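Local coordinates for protein CDA peptide synthetase I (Streptomyces coelicolor, PDB 5DU9) that forms the condensation-domain portion of a large peptide synthetase, at residues 285-297 and 357-369. The protein carries 1 engineered substitution. Numbering follows the deposited sequence.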
ATOM      1  N   ALA A 285      -0.936 -25.303 -11.379  1.00 25.41           N
ATOM      2  CA  ALA A 285       0.472 -25.006 -11.633  1.00 29.98           C
ATOM      3  C   ALA A 285       1.365 -25.353 -10.445  1.00 24.19           C
ATOM      4  O   ALA A 285       1.045 -25.035  -9.300  1.00 27.24           O
ATOM      5  CB  ALA A 285       0.638 -23.537 -11.995  1.00 29.37           C
ATOM      6  N   ARG A 286       2.487 -26.002 -10.744  1.00 25.91           N
ATOM      7  CA  ARG A 286       3.492 -26.375  -9.748  1.00 22.59           C
ATOM      8  C   ARG A 286       4.144 -25.143  -9.136  1.00 22.02           C
ATOM      9  O   ARG A 286       4.190 -24.983  -7.915  1.00 23.17           O
ATOM     10  CB  ARG A 286       4.557 -27.272 -10.403  1.00 27.28           C
ATOM     11  CG  ARG A 286       5.842 -27.527  -9.589  1.00 33.72           C
ATOM     12  CD  ARG A 286       5.665 -28.559  -8.483  1.00 26.98           C
ATOM     13  NE  ARG A 286       4.911 -29.726  -8.931  1.00 24.50           N
ATOM     14  CZ  ARG A 286       5.434 -30.784  -9.546  1.00 26.34           C
ATOM     15  NH1 ARG A 286       6.737 -30.855  -9.790  1.00 26.68           N
ATOM     16  NH2 ARG A 286       4.645 -31.783  -9.915  1.00 27.29           N
ATOM     17  N   ASP A 287       4.666 -24.279  -9.998  1.00 21.05           N
ATOM     18  CA  ASP A 287       5.387 -23.103  -9.548  1.00 19.96           C
ATOM     19  C   ASP A 287       4.497 -21.879  -9.643  1.00 27.21           C
ATOM     20  O   ASP A 287       4.008 -21.529 -10.716  1.00 27.81           O
ATOM     21  CB  ASP A 287       6.668 -22.908 -10.357  1.00 33.50           C
ATOM     22  CG  ASP A 287       7.871 -23.566  -9.702  1.00 40.99           C
ATOM     23  OD1 ASP A 287       8.612 -22.868  -8.977  1.00 46.49           O
ATOM     24  OD2 ASP A 287       8.071 -24.782  -9.902  1.00 43.61           O
ATOM     25  N   VAL A 288       4.280 -21.245  -8.497  1.00 17.81           N
ATOM     26  CA  VAL A 288       3.440 -20.063  -8.419  1.00 17.05           C
ATOM     27  C   VAL A 288       4.283 -18.865  -8.016  1.00 18.22           C
ATOM     28  O   VAL A 288       5.243 -18.987  -7.248  1.00 18.93           O
ATOM     29  CB  VAL A 288       2.275 -20.254  -7.426  1.00 32.42           C
ATOM     30  CG1 VAL A 288       1.364 -21.381  -7.897  1.00 27.05           C
ATOM     31  CG2 VAL A 288       2.794 -20.538  -6.028  1.00 34.80           C
ATOM     32  N   VAL A 289       3.926 -17.711  -8.562  1.00 16.07           N
ATOM     33  CA  VAL A 289       4.566 -16.455  -8.204  1.00 16.05           C
ATOM     34  C   VAL A 289       3.536 -15.518  -7.599  1.00 14.48           C
ATOM     35  O   VAL A 289       2.442 -15.354  -8.143  1.00 17.43           O
ATOM     36  CB  VAL A 289       5.219 -15.784  -9.425  1.00 16.34           C
ATOM     37  CG1 VAL A 289       5.907 -14.487  -9.027  1.00 19.68           C
ATOM     38  CG2 VAL A 289       6.213 -16.732 -10.075  1.00 19.24           C
ATOM     39  N   VAL A 290       3.882 -14.939  -6.457  1.00 13.67           N
ATOM     40  CA  VAL A 290       3.147 -13.802  -5.933  1.00 12.83           C
ATOM     41  C   VAL A 290       4.150 -12.686  -5.718  1.00 18.76           C
ATOM     42  O   VAL A 290       5.345 -12.938  -5.574  1.00 26.55           O
ATOM     43  CB  VAL A 290       2.406 -14.132  -4.627  1.00 16.22           C
ATOM     44  CG1 VAL A 290       1.396 -15.254  -4.869  1.00 16.71           C
ATOM     45  CG2 VAL A 290       3.373 -14.512  -3.530  1.00 18.30           C
ATOM     46  N   SER A 291       3.668 -11.451  -5.723  1.00 13.32           N
ATOM     47  CA  SER A 291       4.526 -10.299  -5.484  1.00 12.94           C
ATOM     48  C   SER A 291       4.253  -9.746  -4.100  1.00 14.02           C
ATOM     49  O   SER A 291       3.099  -9.634  -3.679  1.00 13.23           O
ATOM     50  CB  SER A 291       4.306  -9.223  -6.551  1.00 13.54           C
ATOM     51  OG  SER A 291       4.638  -9.705  -7.849  1.00 17.21           O
ATOM     52  N   VAL A 292       5.327  -9.408  -3.395  1.00 12.00           N
ATOM     53  CA  VAL A 292       5.246  -8.974  -2.017  1.00 10.17           C
ATOM     54  C   VAL A 292       5.854  -7.580  -1.868  1.00 12.31           C
ATOM     55  O   VAL A 292       6.987  -7.353  -2.279  1.00 14.19           O
ATOM     56  CB  VAL A 292       5.980  -9.969  -1.088  1.00 17.09           C
ATOM     57  CG1 VAL A 292       5.910  -9.515   0.356  1.00 21.16           C
ATOM     58  CG2 VAL A 292       5.383 -11.362  -1.238  1.00 17.83           C
ATOM     59  N   PRO A 293       5.097  -6.634  -1.295  1.00 10.61           N
ATOM     60  CA  PRO A 293       5.721  -5.345  -0.983  1.00 11.99           C
ATOM     61  C   PRO A 293       6.555  -5.384   0.296  1.00 14.40           C
ATOM     62  O   PRO A 293       6.210  -6.094   1.242  1.00 16.57           O
ATOM     63  CB  PRO A 293       4.525  -4.397  -0.822  1.00 16.39           C
ATOM     64  CG  PRO A 293       3.336  -5.263  -0.576  1.00 22.28           C
ATOM     65  CD  PRO A 293       3.690  -6.694  -0.858  1.00 16.19           C
ATOM     66  N   VAL A 294       7.660  -4.643   0.299  1.00 12.53           N
ATOM     67  CA  VAL A 294       8.411  -4.367   1.514  1.00 12.07           C
ATOM     68  C   VAL A 294       8.576  -2.853   1.603  1.00 11.38           C
ATOM     69  O   VAL A 294       8.460  -2.163   0.598  1.00 11.76           O
ATOM     70  CB  VAL A 294       9.780  -5.087   1.528  1.00 12.83           C
ATOM     71  CG1 VAL A 294       9.572  -6.597   1.492  1.00 15.56           C
ATOM     72  CG2 VAL A 294      10.650  -4.640   0.360  1.00 16.55           C
ATOM     73  N   THR A 295       8.820  -2.326   2.794  1.00 13.30           N
ATOM     74  CA  THR A 295       8.773  -0.877   2.966  1.00 12.39           C
ATOM     75  C   THR A 295       9.948  -0.154   2.324  1.00 11.21           C
ATOM     76  O   THR A 295       9.839   1.017   1.977  1.00 12.71           O
ATOM     77  CB  THR A 295       8.737  -0.476   4.446  1.00 14.01           C
ATOM     78  OG1 THR A 295       9.964  -0.850   5.084  1.00 15.51           O
ATOM     79  CG2 THR A 295       7.561  -1.135   5.152  1.00 15.73           C
ATOM     80  N   GLY A 296      11.073  -0.845   2.181  1.00 12.59           N
ATOM     81  CA  GLY A 296      12.276  -0.216   1.663  1.00 12.05           C
ATOM     82  C   GLY A 296      12.898   0.762   2.648  1.00 13.38           C
ATOM     83  O   GLY A 296      13.726   1.597   2.275  1.00 15.15           O
ATOM     84  N   ARG A 297      12.495   0.658   3.912  1.00 12.01           N
ATOM     85  CA  ARG A 297      12.996   1.539   4.964  1.00 12.55           C
ATOM     86  C   ARG A 297      14.013   0.824   5.839  1.00 14.70           C
ATOM     87  O   ARG A 297      13.691  -0.150   6.516  1.00 16.26           O
ATOM     88  CB  ARG A 297      11.833   2.063   5.807  1.00 13.28           C
ATOM     89  CG  ARG A 297      10.932   2.972   5.006  1.00 12.70           C
ATOM     90  CD  ARG A 297       9.570   3.214   5.635  1.00 14.76           C
ATOM     91  NE  ARG A 297       8.768   3.994   4.702  1.00 14.31           N
ATOM     92  CZ  ARG A 297       8.799   5.319   4.607  1.00 15.81           C
ATOM     93  NH1 ARG A 297       9.563   6.032   5.424  1.00 19.41           N
ATOM     94  NH2 ARG A 297       8.061   5.935   3.696  1.00 14.92           N
ATOM     95  N   ALA A 357       8.059  -8.493 -19.793  1.00 31.09           N
ATOM     96  CA  ALA A 357       7.058  -8.124 -18.798  1.00 31.81           C
ATOM     97  C   ALA A 357       7.595  -8.290 -17.380  1.00 34.29           C
ATOM     98  O   ALA A 357       6.902  -7.986 -16.409  1.00 32.15           O
ATOM     99  CB  ALA A 357       5.800  -8.960 -18.983  1.00 39.86           C
ATOM    100  N   GLY A 358       8.827  -8.777 -17.262  1.00 30.69           N
ATOM    101  CA  GLY A 358       9.427  -9.005 -15.961  1.00 23.44           C
ATOM    102  C   GLY A 358       8.819 -10.214 -15.280  1.00 22.18           C
ATOM    103  O   GLY A 358       8.263 -11.093 -15.940  1.00 27.25           O
ATOM    104  N   VAL A 359       8.929 -10.259 -13.957  1.00 22.52           N
ATOM    105  CA  VAL A 359       8.385 -11.362 -13.179  1.00 20.01           C
ATOM    106  C   VAL A 359       7.508 -10.822 -12.061  1.00 20.67           C
ATOM    107  O   VAL A 359       7.878  -9.891 -11.342  1.00 19.59           O
ATOM    108  CB  VAL A 359       9.503 -12.256 -12.602  1.00 21.17           C
ATOM    109  CG1 VAL A 359      10.153 -13.066 -13.721  1.00 25.54           C
ATOM    110  CG2 VAL A 359      10.543 -11.424 -11.859  1.00 24.58           C
ATOM    111  N   SER A 360       6.328 -11.411 -11.930  1.00 21.76           N
ATOM    112  CA  SER A 360       5.357 -10.956 -10.951  1.00 19.03           C
ATOM    113  C   SER A 360       4.194 -11.919 -10.860  1.00 16.89           C
ATOM    114  O   SER A 360       3.984 -12.753 -11.743  1.00 20.33           O
ATOM    115  CB  SER A 360       4.829  -9.567 -11.316  1.00 23.44           C
ATOM    116  OG  SER A 360       4.114  -9.613 -12.536  1.00 28.58           O
ATOM    117  N   GLY A 361       3.446 -11.792  -9.774  1.00 19.04           N
ATOM    118  CA  GLY A 361       2.164 -12.448  -9.630  1.00 18.17           C
ATOM    119  C   GLY A 361       1.240 -11.438  -8.995  1.00 20.96           C
ATOM    120  O   GLY A 361       1.580 -10.254  -8.929  1.00 19.95           O
ATOM    121  N   PRO A 362       0.074 -11.888  -8.518  1.00 15.29           N
ATOM    122  CA  PRO A 362      -0.758 -10.943  -7.770  1.00 13.84           C
ATOM    123  C   PRO A 362       0.031 -10.337  -6.622  1.00 15.19           C
ATOM    124  O   PRO A 362       0.788 -11.049  -5.971  1.00 17.10           O
ATOM    125  CB  PRO A 362      -1.914 -11.807  -7.258  1.00 16.67           C
ATOM    126  CG  PRO A 362      -1.410 -13.213  -7.331  1.00 25.01           C
ATOM    127  CD  PRO A 362      -0.488 -13.247  -8.508  1.00 19.61           C
ATOM    128  N   THR A 363      -0.116  -9.040  -6.392  1.00 13.30           N
ATOM    129  CA  THR A 363       0.523  -8.418  -5.246  1.00 12.10           C
ATOM    130  C   THR A 363      -0.277  -8.756  -4.001  1.00 13.07           C
ATOM    131  O   THR A 363      -1.476  -8.491  -3.946  1.00 21.03           O
ATOM    132  CB  THR A 363       0.630  -6.891  -5.401  1.00 14.93           C
ATOM    133  OG1 THR A 363       1.423  -6.580  -6.554  1.00 20.13           O
ATOM    134  CG2 THR A 363       1.277  -6.268  -4.164  1.00 19.73           C
ATOM    135  N   VAL A 364       0.386  -9.359  -3.019  1.00 10.80           N
ATOM    136  CA  VAL A 364      -0.249  -9.691  -1.749  1.00 10.67           C
ATOM    137  C   VAL A 364       0.279  -8.738  -0.688  1.00 12.23           C
ATOM    138  O   VAL A 364       1.410  -8.869  -0.222  1.00 12.64           O
ATOM    139  CB  VAL A 364       0.017 -11.148  -1.338  1.00 12.96           C
ATOM    140  CG1 VAL A 364      -0.708 -11.476  -0.030  1.00 14.38           C
ATOM    141  CG2 VAL A 364      -0.427 -12.088  -2.445  1.00 15.48           C
ATOM    142  N   ASN A 365      -0.568  -7.782  -0.320  1.00 10.79           N
ATOM    143  CA  ASN A 365      -0.209  -6.695   0.573  1.00 10.99           C
ATOM    144  C   ASN A 365      -0.988  -6.798   1.875  1.00 10.80           C
ATOM    145  O   ASN A 365      -2.100  -6.276   1.984  1.00 13.26           O
ATOM    146  CB  ASN A 365      -0.481  -5.354  -0.119  1.00 11.63           C
ATOM    147  CG  ASN A 365      -0.093  -4.160   0.725  1.00 15.26           C
ATOM    148  OD1 ASN A 365       0.524  -4.297   1.778  1.00 16.81           O
ATOM    149  ND2 ASN A 365      -0.448  -2.970   0.251  1.00 22.20           N
ATOM    150  N   VAL A 366      -0.409  -7.495   2.848  1.00 11.08           N
ATOM    151  CA  VAL A 366      -0.983  -7.587   4.179  1.00 10.10           C
ATOM    152  C   VAL A 366      -0.433  -6.400   4.945  1.00 12.24           C
ATOM    153  O   VAL A 366       0.722  -6.407   5.370  1.00 15.55           O
ATOM    154  CB  VAL A 366      -0.631  -8.909   4.876  1.00 11.28           C
ATOM    155  CG1 VAL A 366      -1.333  -8.997   6.231  1.00 14.22           C
ATOM    156  CG2 VAL A 366      -1.016 -10.092   4.003  1.00 12.43           C
ATOM    157  N   MET A 367      -1.248  -5.364   5.098  0.78 13.78           N
ATOM    158  CA  MET A 367      -0.756  -4.130   5.691  0.78 10.92           C
ATOM    159  C   MET A 367      -0.417  -4.347   7.158  0.78 17.52           C
ATOM    160  O   MET A 367      -1.105  -5.092   7.863  0.78 17.93           O
ATOM    161  CB  MET A 367      -1.773  -3.002   5.535  0.78 16.19           C
ATOM    162  CG  MET A 367      -1.899  -2.511   4.102  0.78 16.79           C
ATOM    163  SD  MET A 367      -2.751  -0.930   3.953  0.78 32.23           S
ATOM    164  CE  MET A 367      -1.495   0.197   4.558  0.78 37.48           C
ATOM    165  N   PRO A 368       0.664  -3.707   7.619  1.00 15.20           N
ATOM    166  CA  PRO A 368       1.090  -3.858   9.007  1.00 17.29           C
ATOM    167  C   PRO A 368       0.061  -3.253   9.939  1.00 15.59           C
ATOM    168  O   PRO A 368      -0.773  -2.448   9.515  1.00 20.21           O
ATOM    169  CB  PRO A 368       2.418  -3.097   9.053  1.00 19.10           C
ATOM    170  CG  PRO A 368       2.307  -2.083   7.979  1.00 24.15           C
ATOM    171  CD  PRO A 368       1.492  -2.724   6.893  1.00 18.42           C
ATOM    172  N   TYR A 369       0.110  -3.647  11.201  1.00 14.84           N
ATOM    173  CA  TYR A 369      -0.846  -3.154  12.163  1.00 17.03           C
ATOM    174  C   TYR A 369      -0.732  -1.646  12.303  1.00 19.62           C
ATOM    175  O   TYR A 369       0.370  -1.094  12.349  1.00 20.63           O
ATOM    176  CB  TYR A 369      -0.640  -3.818  13.516  1.00 19.11           C
ATOM    177  CG  TYR A 369      -1.556  -3.266  14.574  1.00 15.05           C
ATOM    178  CD1 TYR A 369      -2.915  -3.557  14.563  1.00 18.87           C
ATOM    179  CD2 TYR A 369      -1.068  -2.443  15.585  1.00 16.57           C
ATOM    180  CE1 TYR A 369      -3.756  -3.055  15.529  1.00 16.57           C
ATOM    181  CE2 TYR A 369      -1.904  -1.937  16.554  1.00 15.70           C
ATOM    182  CZ  TYR A 369      -3.251  -2.241  16.520  1.00 14.84           C
ATOM    183  OH  TYR A 369      -4.092  -1.744  17.485  1.00 20.36           O
TER
HETATM  184  O   HOH W   1       7.161  -9.101  -8.693  1.00 21.30           O
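The side chains of Pro-293 and Asn-365 cross at about a right angle. Pro-293 CG sits over one face of the amide, 3.8 Å from Asn-365 CG. The same proline ring presents CD to the Val-364 carbonyl, with Pro-293 CD 3.2 Å from Val-364 O. At the other end, the methyl CG1 of Val-289 lies over a face of the peptide group joining Ser-360 to Gly-361, 3.6 Å from Ser-360 C. That methyl is anti to its own backbone nitrogen (chi1 -179°), which turns it onto the peptide.

Ser-291 holds the middle. Ser-291 N gives a nearly straight hydrogen bond to Pro-362 O (2.9 Å), reaching it from above the carbonyl plane. Ser-291 O accepts from Val-364 N at 2.8 Å, almost head-on. Ser-291 OG takes the N-H of Gly-361, 3.1 Å from Gly-361 N. A water links Ser-291 OG to the Val-359 carbonyl, so the hydroxyl also ties down the incoming loop. Gly-361 packs tightly here: Gly-361 CA makes a CH...O contact with Val-289 O (3.3 Å).

Val-290 CB meets Val-364 CG2 at 4.1 Å. Leu-279 of helix 267-283 touches both Val-290 and Pro-362. Thr-363 OG1 is hydrogen-bonded to Arg-312 NH1, from a residue of the (2S)-2-amino-N-butyl-propanamide pocket, and Pro-293 lies near that ligand.

The two backbone bonds of Ser-291 flank Thr-363 and form a single parallel beta bridge, after which the strands splay, their axes 40° apart. The bridge joins the two-stranded ribbon 287-294/311-318 to edge strand 363-366 of the four-stranded sheet, within the two-lobed condensation-domain fold.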